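Local coordinates for encapsidation protein (PDB 5HD9) that serves as the DNA packaging ATPase of bacteriophage phi29, probably coupling ATP hydrolysis to movement of the viral genome into the capsid, at residues K27-K32 / A67-D72; I36-F39 / G43-F46; S60-D65 / R80-D85. One frame throughout, in Å; residues are numbered along the deposited sequence.

Contact 1: K27-K32 / A67-D72; sequences KSYAMK and AQEFPD
The phenol of Tyr29 donates a hydrogen bond to the carboxylate of Glu69, with OH 2.9 Å from OE2; it is the one hydrogen bond between segments 27-32 and 67-72. OE2 is used on its anti side, and the donor lies 27° out of the carboxylate plane. Relative to the tyrosine ring, the same oxygen sits at the edge, near the ring plane, and the two flat groups are turned 65° against each other. The other oxygen, OE1, points elsewhere, 4.5 Å from Tyr29 OH. Tyr29 reaches across because its CG is anti to the backbone N (chi1 -180°), which sends the ring from the helix flank toward the loop. On the loop side, Glu69 bends at chi2, and CD comes within 3.3 Å of Tyr29 OH.

Segment 27-32 lies in the first turns of helix 26-42, and its Lys27 and Ser28 end a sequence that fits a Walker A P-loop, consistent with the P-loop NTPase clan. In line with that, Ser28 OG is hydrogen-bonded to Asp115 OD2 at the end of strand 109-115, while Lys27 NZ bonds to Arg23 O and Ser190 OG. Both Tyr29 and Glu69 also touch a crystal neighbour, which may influence their pairing. One residue beyond Glu69, the buried Phe70 packs on the later turns of the same helix, against Ile36, Asn37 and Ile40.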
loop_
_atom_site.group_PDB
_atom_site.type_symbol
_atom_site.label_atom_id
_atom_site.label_comp_id
_atom_site.label_asym_id
_atom_site.label_seq_id
_atom_site.Cartn_x
_atom_site.Cartn_y
_atom_site.Cartn_z
ATOM N N LYS A 27 -1.936 -6.074 -9.008
ATOM C CA LYS A 27 -2.263 -5.504 -7.715
ATOM C C LYS A 27 -1.266 -4.401 -7.376
ATOM O O LYS A 27 -1.650 -3.277 -7.050
ATOM C CB LYS A 27 -2.267 -6.597 -6.637
ATOM C CG LYS A 27 -3.509 -7.499 -6.628
ATOM C CD LYS A 27 -3.831 -8.170 -7.973
ATOM C CE LYS A 27 -2.785 -9.196 -8.396
ATOM N NZ LYS A 27 -3.363 -10.269 -9.260
ATOM N N SER A 28 0.019 -4.722 -7.483
ATOM C CA SER A 28 1.078 -3.762 -7.198
ATOM C C SER A 28 1.071 -2.636 -8.221
ATOM O O SER A 28 1.233 -1.463 -7.879
ATOM C CB SER A 28 2.439 -4.459 -7.191
ATOM O OG SER A 28 2.528 -5.374 -6.114
ATOM N N TYR A 29 0.893 -3.009 -9.481
ATOM C CA TYR A 29 0.789 -2.050 -10.570
ATOM C C TYR A 29 -0.371 -1.084 -10.344
ATOM O O TYR A 29 -0.205 0.133 -10.419
ATOM C CB TYR A 29 0.606 -2.788 -11.894
ATOM C CG TYR A 29 0.492 -1.886 -13.101
ATOM C CD1 TYR A 29 -0.729 -1.341 -13.474
ATOM C CD2 TYR A 29 1.602 -1.597 -13.879
ATOM C CE1 TYR A 29 -0.836 -0.520 -14.579
ATOM C CE2 TYR A 29 1.506 -0.781 -14.985
ATOM C CZ TYR A 29 0.286 -0.246 -15.331
ATOM O OH TYR A 29 0.196 0.565 -16.438
ATOM N N ALA A 30 -1.548 -1.641 -10.078
ATOM C CA ALA A 30 -2.749 -0.847 -9.859
ATOM C C ALA A 30 -2.553 0.162 -8.733
ATOM O O ALA A 30 -3.065 1.282 -8.793
ATOM C CB ALA A 30 -3.930 -1.754 -9.549
HETATM N N MSE A 31 -1.808 -0.237 -7.707
HETATM C CA MSE A 31 -1.633 0.600 -6.527
HETATM C C MSE A 31 -0.465 1.572 -6.688
HETATM O O MSE A 31 -0.109 2.288 -5.748
HETATM C CB MSE A 31 -1.440 -0.270 -5.283
HETATM C CG MSE A 31 -2.704 -1.003 -4.831
HETATM SE SE MSE A 31 -4.238 0.190 -4.570
HETATM C CE MSE A 31 -5.117 -0.014 -6.293
ATOM N N LYS A 32 0.137 1.581 -7.875
ATOM C CA LYS A 32 1.010 2.678 -8.277
ATOM C C LYS A 32 0.155 3.696 -9.044
ATOM O O LYS A 32 0.222 4.899 -8.796
ATOM C CB LYS A 32 2.181 2.187 -9.142
ATOM C CG LYS A 32 3.255 1.364 -8.415
ATOM C CD LYS A 32 4.423 1.062 -9.365
ATOM C CE LYS A 32 5.558 0.245 -8.732
ATOM N NZ LYS A 32 5.394 -0.064 -7.284
ATOM N N ALA A 67 5.153 4.335 -16.161
ATOM C CA ALA A 67 5.601 5.500 -16.915
ATOM C C ALA A 67 4.794 5.689 -18.197
ATOM O O ALA A 67 4.552 6.816 -18.623
ATOM C CB ALA A 67 7.082 5.378 -17.241
ATOM N N GLN A 68 4.366 4.587 -18.805
ATOM C CA GLN A 68 3.647 4.656 -20.071
ATOM C C GLN A 68 2.205 5.131 -19.872
ATOM O O GLN A 68 1.541 5.522 -20.829
ATOM C CB GLN A 68 3.656 3.292 -20.774
ATOM C CG GLN A 68 4.986 2.541 -20.699
ATOM C CD GLN A 68 6.176 3.374 -21.150
ATOM O OE1 GLN A 68 6.048 4.261 -21.994
ATOM N NE2 GLN A 68 7.343 3.090 -20.583
ATOM N N GLU A 69 1.725 5.102 -18.632
ATOM C CA GLU A 69 0.371 5.559 -18.314
ATOM C C GLU A 69 0.273 7.072 -18.175
ATOM O O GLU A 69 -0.813 7.646 -18.297
ATOM C CB GLU A 69 -0.114 4.917 -17.017
ATOM C CG GLU A 69 -0.409 3.429 -17.141
ATOM C CD GLU A 69 -1.903 3.077 -17.037
ATOM O OE1 GLU A 69 -2.728 3.972 -16.751
ATOM O OE2 GLU A 69 -2.253 1.897 -17.240
ATOM N N PHE A 70 1.406 7.709 -17.899
ATOM C CA PHE A 70 1.449 9.144 -17.650
ATOM C C PHE A 70 2.555 9.796 -18.473
ATOM O O PHE A 70 3.473 10.399 -17.915
ATOM C CB PHE A 70 1.671 9.422 -16.161
ATOM C CG PHE A 70 0.687 8.730 -15.255
ATOM C CD1 PHE A 70 -0.539 9.307 -14.971
ATOM C CD2 PHE A 70 0.993 7.503 -14.687
ATOM C CE1 PHE A 70 -1.444 8.671 -14.138
ATOM C CE2 PHE A 70 0.092 6.862 -13.854
ATOM C CZ PHE A 70 -1.127 7.447 -13.578
ATOM N N PRO A 71 2.470 9.683 -19.805
ATOM C CA PRO A 71 3.551 10.177 -20.665
ATOM C C PRO A 71 3.755 11.690 -20.577
ATOM O O PRO A 71 4.882 12.158 -20.739
ATOM C CB PRO A 71 3.089 9.773 -22.069
ATOM C CG PRO A 71 1.606 9.697 -21.967
ATOM C CD PRO A 71 1.335 9.169 -20.591
ATOM N N ASP A 72 2.685 12.436 -20.318
ATOM C CA ASP A 72 2.749 13.897 -20.286
ATOM C C ASP A 72 2.914 14.433 -18.868
ATOM O O ASP A 72 2.635 15.603 -18.598
ATOM C CB ASP A 72 1.495 14.493 -20.926
ATOM C CG ASP A 72 1.332 14.078 -22.378
ATOM O OD1 ASP A 72 2.319 14.176 -23.138
ATOM O OD2 ASP A 72 0.224 13.640 -22.756
#

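Contact 2: I36-F39 / G43-F46; sequences INRF and GEQF
Arg38 grips Glu44 side-on with two nitrogens, one to each carboxylate oxygen: NE to OE1 at 3.1 Å and NH2 to OE2 at 2.9 Å. Both bonds are nearly straight, with N-H...O angles of 169° and 163°. The oxygens lie close to the guanidinium plane, but the carboxylate is met from above its own plane, the two groups being turned 53° to one another. The side chains run alongside each other, pointing the same way; Arg38 folds at chi2 and chi3 while Glu44 stays extended beyond CG.

Well apart from the salt bridge, the edge of the Phe39 ring borders the backbone of Glu44, whose O is 3.4 Å from Phe39 CD1. Gln45 CG reaches the same ring, 4.1 Å from CE1. The backbone joins in at Gly43, which leaves the helix with positive phi: its N bonds to Phe39 O at 2.7 Å, and Glu44 N makes a weak bond to Arg38 O.

These bonds sit where helix 26-42 turns into strand 45-50, the helix-to-strand end of the beta-alpha-beta crossover that starts from strand 16-19. Farther out, Glu44 OE1 is also hydrogen-bonded to Ser110 OG, its strongest polar partner, which helps fix the carboxylate that Arg38 grips, and the Gln45 amide is held by Asn108 N and Leu88 O. Phe39 also leans on Ile84 of strand 81-84 and on Lys87 and Ala89 of strand 87-94.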
loop_
_atom_site.group_PDB
_atom_site.type_symbol
_atom_site.label_atom_id
_atom_site.label_comp_id
_atom_site.label_asym_id
_atom_site.label_seq_id
_atom_site.Cartn_x
_atom_site.Cartn_y
_atom_site.Cartn_z
ATOM N N ILE A 36 -1.044 7.896 -7.991
ATOM C CA ILE A 36 -0.534 8.861 -8.959
ATOM C C ILE A 36 -1.695 9.662 -9.546
ATOM O O ILE A 36 -1.589 10.873 -9.730
ATOM C CB ILE A 36 0.263 8.173 -10.090
ATOM C CG1 ILE A 36 1.589 7.650 -9.541
ATOM C CG2 ILE A 36 0.540 9.146 -11.236
ATOM C CD1 ILE A 36 2.329 6.726 -10.475
ATOM N N ASN A 37 -2.804 8.985 -9.828
ATOM C CA ASN A 37 -3.988 9.659 -10.347
ATOM C C ASN A 37 -4.608 10.587 -9.310
ATOM O O ASN A 37 -5.109 11.657 -9.657
ATOM C CB ASN A 37 -5.032 8.641 -10.816
ATOM C CG ASN A 37 -4.887 8.289 -12.284
ATOM O OD1 ASN A 37 -5.042 9.145 -13.157
ATOM N ND2 ASN A 37 -4.612 7.022 -12.563
ATOM N N ARG A 38 -4.579 10.177 -8.042
ATOM C CA ARG A 38 -5.149 10.995 -6.977
ATOM C C ARG A 38 -4.344 12.283 -6.820
ATOM O O ARG A 38 -4.910 13.341 -6.542
ATOM C CB ARG A 38 -5.194 10.239 -5.642
ATOM C CG ARG A 38 -6.093 9.002 -5.614
ATOM C CD ARG A 38 -7.550 9.286 -5.979
ATOM N NE ARG A 38 -8.214 10.170 -5.025
ATOM C CZ ARG A 38 -9.510 10.471 -5.057
ATOM N NH1 ARG A 38 -10.295 9.961 -5.998
ATOM N NH2 ARG A 38 -10.025 11.285 -4.149
ATOM N N PHE A 39 -3.028 12.205 -7.006
ATOM C CA PHE A 39 -2.203 13.404 -6.894
ATOM C C PHE A 39 -2.445 14.349 -8.061
ATOM O O PHE A 39 -2.613 15.553 -7.873
ATOM C CB PHE A 39 -0.712 13.076 -6.832
ATOM C CG PHE A 39 0.143 14.300 -6.654
ATOM C CD1 PHE A 39 0.296 14.872 -5.401
ATOM C CD2 PHE A 39 0.753 14.906 -7.739
ATOM C CE1 PHE A 39 1.060 16.012 -5.231
ATOM C CE2 PHE A 39 1.519 16.047 -7.575
ATOM C CZ PHE A 39 1.671 16.599 -6.319
ATOM N N GLY A 43 -4.209 16.446 -5.883
ATOM C CA GLY A 43 -3.043 16.812 -5.097
ATOM C C GLY A 43 -2.878 15.977 -3.839
ATOM O O GLY A 43 -2.114 16.335 -2.940
ATOM N N GLU A 44 -3.607 14.867 -3.768
ATOM C CA GLU A 44 -3.460 13.921 -2.669
ATOM C C GLU A 44 -2.116 13.215 -2.775
ATOM O O GLU A 44 -1.753 12.707 -3.838
ATOM C CB GLU A 44 -4.593 12.888 -2.677
ATOM C CG GLU A 44 -5.977 13.480 -2.495
ATOM C CD GLU A 44 -7.073 12.423 -2.501
ATOM O OE1 GLU A 44 -6.749 11.216 -2.530
ATOM O OE2 GLU A 44 -8.263 12.801 -2.483
ATOM N N GLN A 45 -1.381 13.185 -1.671
ATOM C CA GLN A 45 -0.067 12.556 -1.652
ATOM C C GLN A 45 -0.168 11.120 -1.157
ATOM O O GLN A 45 -1.215 10.696 -0.663
ATOM C CB GLN A 45 0.888 13.370 -0.781
ATOM C CG GLN A 45 1.184 14.745 -1.359
ATOM C CD GLN A 45 1.862 15.665 -0.370
ATOM O OE1 GLN A 45 1.420 15.809 0.771
ATOM N NE2 GLN A 45 2.946 16.297 -0.803
ATOM N N PHE A 46 0.915 10.365 -1.304
ATOM C CA PHE A 46 0.889 8.953 -0.950
ATOM C C PHE A 46 2.206 8.491 -0.352
ATOM O O PHE A 46 3.255 9.094 -0.587
ATOM C CB PHE A 46 0.550 8.107 -2.179
ATOM C CG PHE A 46 1.627 8.104 -3.234
ATOM C CD1 PHE A 46 1.685 9.106 -4.187
ATOM C CD2 PHE A 46 2.573 7.093 -3.276
ATOM C CE1 PHE A 46 2.673 9.105 -5.159
ATOM C CE2 PHE A 46 3.564 7.086 -4.245
ATOM C CZ PHE A 46 3.612 8.092 -5.186
#

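Contact 3: S60-D65 / R80-D85; sequences SNYFND and RRFYID
An aromatic cluster of Tyr62, Phe63 and Phe82 joins the long connection after strand 45-50 to the face of the antiparallel strand 81-84. Its centre is a face-to-face stack of Tyr62 on Phe82, with ring centroids 4.2 Å apart and planes inclined by 29°. The rings are offset: Phe82 presents its outer end, so that CE1 lies 3.5 Å from Tyr62 CG and CZ stands 3.6 Å above the Tyr62 plane, toward the rim. The two side chains cross at about a right angle, with the CE1-CZ end of Phe82 over the CG side of the Tyr62 ring. With CG anti to the backbone N (chi1 179°), Tyr62 turns its ring broadside to the strand.

Phe63 closes the cluster from another side. It meets Phe82 obliquely, centroids 5.5 Å apart, CE2 being 3.9 Å from Phe82 CD1 and its CZ also 3.9 Å from Phe82 CB. Within its own segment, Phe63 offers a face to Tyr62, whose CD2 sits 3.7 Å above the centre of that ring. One tyrosine ring therefore uses a face for Phe82 and an edge for Phe63, which probably restricts how far the rings can tilt.

Beyond the trio, Phe46 meets Phe82 with its ring nearly parallel, Tyr48 adds an edge-to-face pair with Tyr62, and Val77 touches both phenylalanines. Ile36 of helix 26-42 reaches Phe63 too. Tyr83, by alternation along the strand, carries its CB away from segment 60-65 and pairs with Lys78 through a cation-pi contact. The cluster forms part of the apolar layer between helix 26-42, the connecting loop and the sheet, as expected of the alpha/beta ASCE fold of P-loop NTPases.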
loop_
_atom_site.group_PDB
_atom_site.type_symbol
_atom_site.label_atom_id
_atom_site.label_comp_id
_atom_site.label_asym_id
_atom_site.label_seq_id
_atom_site.Cartn_x
_atom_site.Cartn_y
_atom_site.Cartn_z
ATOM N N SER A 60 14.464 3.697 -7.060
ATOM C CA SER A 60 14.673 4.648 -8.147
ATOM C C SER A 60 13.926 4.206 -9.409
ATOM O O SER A 60 13.664 5.019 -10.297
ATOM C CB SER A 60 16.164 4.806 -8.449
ATOM O OG SER A 60 16.705 3.623 -9.009
ATOM N N ASN A 61 13.584 2.921 -9.474
ATOM C CA ASN A 61 12.855 2.355 -10.609
ATOM C C ASN A 61 11.340 2.334 -10.397
ATOM O O ASN A 61 10.611 1.756 -11.200
ATOM C CB ASN A 61 13.334 0.926 -10.892
ATOM C CG ASN A 61 14.747 0.872 -11.447
ATOM O OD1 ASN A 61 15.319 1.889 -11.841
ATOM N ND2 ASN A 61 15.311 -0.330 -11.495
ATOM N N TYR A 62 10.874 2.966 -9.321
ATOM C CA TYR A 62 9.473 2.876 -8.898
ATOM C C TYR A 62 8.461 3.192 -10.005
ATOM O O TYR A 62 7.452 2.503 -10.138
ATOM C CB TYR A 62 9.234 3.814 -7.709
ATOM C CG TYR A 62 7.809 3.833 -7.194
ATOM C CD1 TYR A 62 7.378 2.913 -6.246
ATOM C CD2 TYR A 62 6.899 4.780 -7.646
ATOM C CE1 TYR A 62 6.076 2.932 -5.769
ATOM C CE2 TYR A 62 5.598 4.807 -7.175
ATOM C CZ TYR A 62 5.191 3.882 -6.237
ATOM O OH TYR A 62 3.895 3.916 -5.770
ATOM N N PHE A 63 8.734 4.218 -10.802
ATOM C CA PHE A 63 7.771 4.676 -11.802
ATOM C C PHE A 63 7.861 3.940 -13.139
ATOM O O PHE A 63 7.043 4.176 -14.027
ATOM C CB PHE A 63 7.948 6.177 -12.049
ATOM C CG PHE A 63 7.421 7.038 -10.940
ATOM C CD1 PHE A 63 6.079 6.999 -10.593
ATOM C CD2 PHE A 63 8.260 7.900 -10.254
ATOM C CE1 PHE A 63 5.589 7.795 -9.576
ATOM C CE2 PHE A 63 7.774 8.698 -9.240
ATOM C CZ PHE A 63 6.436 8.645 -8.899
ATOM N N ASN A 64 8.838 3.047 -13.286
ATOM C CA ASN A 64 9.045 2.352 -14.558
ATOM C C ASN A 64 7.828 1.533 -14.996
ATOM O O ASN A 64 7.511 1.478 -16.184
ATOM C CB ASN A 64 10.271 1.436 -14.479
ATOM C CG ASN A 64 11.582 2.204 -14.503
ATOM O OD1 ASN A 64 11.607 3.404 -14.771
ATOM N ND2 ASN A 64 12.679 1.507 -14.235
ATOM N N ASP A 65 7.159 0.894 -14.040
ATOM C CA ASP A 65 5.960 0.112 -14.334
ATOM C C ASP A 65 4.890 0.950 -15.028
ATOM O O ASP A 65 4.239 0.492 -15.966
ATOM C CB ASP A 65 5.370 -0.479 -13.048
ATOM C CG ASP A 65 6.120 -1.700 -12.560
ATOM O OD1 ASP A 65 6.732 -2.405 -13.388
ATOM O OD2 ASP A 65 6.084 -1.959 -11.339
ATOM N N ARG A 80 14.413 8.667 -1.495
ATOM C CA ARG A 80 13.194 7.929 -1.177
ATOM C C ARG A 80 11.949 8.815 -1.285
ATOM O O ARG A 80 10.966 8.600 -0.580
ATOM C CB ARG A 80 13.295 7.326 0.231
ATOM C CG ARG A 80 14.185 6.094 0.315
ATOM C CD ARG A 80 14.031 5.367 1.646
ATOM N NE ARG A 80 14.642 6.094 2.758
ATOM C CZ ARG A 80 13.993 6.901 3.596
ATOM N NH1 ARG A 80 12.686 7.109 3.479
ATOM N NH2 ARG A 80 14.664 7.503 4.569
ATOM N N ARG A 81 11.994 9.806 -2.172
ATOM C CA ARG A 81 10.868 10.713 -2.368
ATOM C C ARG A 81 10.414 10.745 -3.820
ATOM O O ARG A 81 11.223 10.648 -4.743
ATOM C CB ARG A 81 11.229 12.122 -1.905
ATOM C CG ARG A 81 11.560 12.199 -0.428
ATOM C CD ARG A 81 11.588 13.634 0.071
ATOM N NE ARG A 81 11.976 13.710 1.477
ATOM C CZ ARG A 81 13.231 13.757 1.917
ATOM N NH1 ARG A 81 14.248 13.738 1.063
ATOM N NH2 ARG A 81 13.471 13.826 3.219
ATOM N N PHE A 82 9.105 10.896 -4.002
ATOM C CA PHE A 82 8.478 10.845 -5.314
ATOM C C PHE A 82 8.006 12.229 -5.734
ATOM O O PHE A 82 7.364 12.935 -4.954
ATOM C CB PHE A 82 7.299 9.872 -5.297
ATOM C CG PHE A 82 7.675 8.465 -4.917
ATOM C CD1 PHE A 82 8.669 7.786 -5.604
ATOM C CD2 PHE A 82 7.039 7.825 -3.864
ATOM C CE1 PHE A 82 9.015 6.492 -5.252
ATOM C CE2 PHE A 82 7.382 6.535 -3.510
ATOM C CZ PHE A 82 8.370 5.868 -4.203
ATOM N N TYR A 83 8.320 12.604 -6.971
ATOM C CA TYR A 83 7.929 13.901 -7.512
ATOM C C TYR A 83 7.129 13.737 -8.796
ATOM O O TYR A 83 7.462 12.910 -9.645
ATOM C CB TYR A 83 9.163 14.769 -7.770
ATOM C CG TYR A 83 10.017 14.955 -6.545
ATOM C CD1 TYR A 83 10.875 13.953 -6.120
ATOM C CD2 TYR A 83 9.956 16.128 -5.804
ATOM C CE1 TYR A 83 11.653 14.112 -4.993
ATOM C CE2 TYR A 83 10.732 16.298 -4.675
ATOM C CZ TYR A 83 11.578 15.286 -4.273
ATOM O OH TYR A 83 12.352 15.449 -3.148
ATOM N N ILE A 84 6.070 14.531 -8.923
ATOM C CA ILE A 84 5.257 14.551 -10.130
ATOM C C ILE A 84 5.167 15.982 -10.642
ATOM O O ILE A 84 4.665 16.868 -9.951
ATOM C CB ILE A 84 3.849 13.980 -9.877
ATOM C CG1 ILE A 84 3.964 12.530 -9.403
ATOM C CG2 ILE A 84 2.993 14.087 -11.142
ATOM C CD1 ILE A 84 2.645 11.828 -9.159
ATOM N N ASP A 85 5.666 16.193 -11.857
ATOM C CA ASP A 85 5.734 17.523 -12.458
ATOM C C ASP A 85 6.451 18.515 -11.540
ATOM O O ASP A 85 6.085 19.688 -11.466
ATOM C CB ASP A 85 4.332 18.033 -12.796
ATOM C CG ASP A 85 3.628 17.167 -13.827
ATOM O OD1 ASP A 85 4.312 16.631 -14.724
ATOM O OD2 ASP A 85 2.392 17.018 -13.739
#

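How the contacts relate
From the N terminus, helix 26-42 serves contact 1 at its start and contact 2 near its end. Contact 2 closes first, a tight turn of a few residues into strand 45-50, and is nested within the longer loop that contact 1 closes at 67-72. Contact 3 opens at 60-65, before that loop is shut, and ends at 80-85, so contacts 1 and 3 cross, whereas 2 and 3 follow in series. Physical bridges join them: Tyr29 CE2 lies 3.2 Å from Asp65 O, and Phe46 CE2 lies 3.5 Å from Tyr62 OH. Together they tie the helix that begins at the probable P-loop to the connection 51-74 and the edge of the sheet formed by strands 75-78 and 81-84.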